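Local coordinates for protein immunomodulatory active chitinase (Trichuris suis, PDB 6G9C) that probably hydrolyses chitin as a family 18 glycosyl hydrolase and has immunomodulatory activity, at residues A[82-86]-A[87-91]. Residues are numbered along the deposited sequence; the frame is centred on the assembly and turned at random.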
# COMPACT_ATOMS: atom_id res chain seq x y z
N GLU A 82 18.36 -10.95 1.51
CA GLU A 82 18.15 -11.89 0.42
C GLU A 82 18.05 -11.14 -0.90
O GLU A 82 17.54 -10.02 -0.97
CB GLU A 82 16.89 -12.73 0.65
CG GLU A 82 17.02 -13.77 1.76
CD GLU A 82 18.09 -14.82 1.48
OE1 GLU A 82 18.42 -15.05 0.30
OE2 GLU A 82 18.62 -15.41 2.44
N TRP A 83 18.54 -11.80 -1.96
CA TRP A 83 18.65 -11.20 -3.28
C TRP A 83 17.32 -10.65 -3.79
O TRP A 83 17.33 -9.78 -4.67
CB TRP A 83 19.17 -12.24 -4.27
CG TRP A 83 18.17 -13.31 -4.55
CD1 TRP A 83 17.91 -14.42 -3.78
CD2 TRP A 83 17.28 -13.38 -5.66
NE1 TRP A 83 16.91 -15.17 -4.36
CE2 TRP A 83 16.51 -14.56 -5.52
CE3 TRP A 83 17.05 -12.56 -6.78
CZ2 TRP A 83 15.53 -14.93 -6.44
CZ3 TRP A 83 16.09 -12.94 -7.70
CH2 TRP A 83 15.34 -14.11 -7.52
N ASN A 84 16.19 -11.13 -3.28
CA ASN A 84 14.88 -10.73 -3.79
C ASN A 84 14.02 -10.06 -2.72
O ASN A 84 12.79 -10.03 -2.87
CB ASN A 84 14.15 -11.92 -4.41
CG ASN A 84 13.96 -13.08 -3.44
OD1 ASN A 84 14.61 -13.15 -2.40
ND2 ASN A 84 13.07 -14.01 -3.79
N ASP A 85 14.62 -9.54 -1.65
CA ASP A 85 13.84 -8.86 -0.61
C ASP A 85 13.16 -7.62 -1.19
O ASP A 85 11.92 -7.53 -1.22
CB ASP A 85 14.74 -8.46 0.56
CG ASP A 85 15.02 -9.60 1.53
OD1 ASP A 85 14.14 -10.48 1.70
OD2 ASP A 85 16.12 -9.62 2.11
N ILE A 86 13.95 -6.65 -1.64
CA ILE A 86 13.42 -5.37 -2.10
C ILE A 86 12.54 -5.56 -3.33
O ILE A 86 11.46 -4.96 -3.43
CB ILE A 86 14.57 -4.38 -2.38
CG1 ILE A 86 15.16 -3.87 -1.07
CG2 ILE A 86 14.09 -3.22 -3.24
CD1 ILE A 86 16.56 -3.29 -1.24
N ASP A 87 12.98 -6.40 -4.26
CA ASP A 87 12.28 -6.56 -5.53
C ASP A 87 11.01 -7.40 -5.43
O ASP A 87 10.06 -7.16 -6.18
CB ASP A 87 13.22 -7.17 -6.57
CG ASP A 87 14.28 -6.19 -7.04
OD1 ASP A 87 14.16 -4.99 -6.73
OD2 ASP A 87 15.24 -6.62 -7.73
N VAL A 88 10.96 -8.39 -4.53
CA VAL A 88 9.87 -9.36 -4.59
C VAL A 88 9.17 -9.51 -3.24
O VAL A 88 7.96 -9.32 -3.13
CB VAL A 88 10.39 -10.74 -5.07
CG1 VAL A 88 9.26 -11.75 -5.09
CG2 VAL A 88 11.01 -10.62 -6.46
N LEU A 89 9.94 -9.83 -2.19
CA LEU A 89 9.32 -10.26 -0.95
C LEU A 89 8.76 -9.10 -0.13
O LEU A 89 7.65 -9.21 0.41
CB LEU A 89 10.32 -11.07 -0.11
CG LEU A 89 10.82 -12.37 -0.75
CD1 LEU A 89 11.73 -13.09 0.24
CD2 LEU A 89 9.63 -13.27 -1.18
N TYR A 90 9.51 -7.99 0.01
CA TYR A 90 8.96 -6.82 0.69
C TYR A 90 7.63 -6.40 0.08
O TYR A 90 6.64 -6.27 0.84
CB TYR A 90 9.91 -5.61 0.65
CG TYR A 90 11.20 -5.68 1.43
CD1 TYR A 90 11.47 -6.72 2.33
CD2 TYR A 90 12.17 -4.68 1.27
CE1 TYR A 90 12.68 -6.75 3.03
CE2 TYR A 90 13.35 -4.71 1.96
CZ TYR A 90 13.61 -5.74 2.84
OH TYR A 90 14.82 -5.73 3.51
N PRO A 91 7.51 -6.15 -1.23
CA PRO A 91 6.20 -5.75 -1.75
C PRO A 91 5.17 -6.85 -1.66
O PRO A 91 3.98 -6.56 -1.53
CB PRO A 91 6.50 -5.37 -3.21
CG PRO A 91 7.70 -6.13 -3.55
CD PRO A 91 8.52 -6.19 -2.30
O HOH W 1 15.65 -7.35 -4.24
O HOH W 2 15.84 -8.07 4.30
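Asn-84 and Asp-85 meet Val-88, Leu-89 and Tyr-90 in the first, widened pi-type turn of helix 85-94, which follows strand 78-79 in the TIM-barrel fold of family 18: the carbonyl O of Asn-84 takes both Val-88 N (3.0 Å, bent) and Leu-89 N (2.9 Å, nearly straight), and Tyr-90 N reaches Asp-85 O at 2.7 Å. A type I turn from Glu-82 to Asp-85 leads in. Aspartate suits position 85, with two oxygens to share: Asp-85 OD2 accepts Glu-82 N (2.7 Å) from above the carboxylate plane, while Asp-85 OD1 is hydrogen-bonded to Tyr-67 OH. The Tyr-90 ring, its CG anti to the carbonyl carbon (chi1 -68°), folds back over the preceding turn, and Asp-85 CB sits over its face in a CH-pi contact, 3.9 Å from the centroid. Ile-86 adds an apolar branch, CG1 lying 3.6 Å from Tyr-90 CE2. Leu-89 lays CG and CD1 across the Asn-84 amide, whose ND2 is hydrogen-bonded to Gln-44 OE1. Pro-91, whose ring nitrogen carries no hydrogen, makes no bond to the turn before, and the helix is kinked there. Beyond the ring, one water donates to Asp-85 OD2 and accepts from Tyr-90 OH, 2.7 Å from each oxygen.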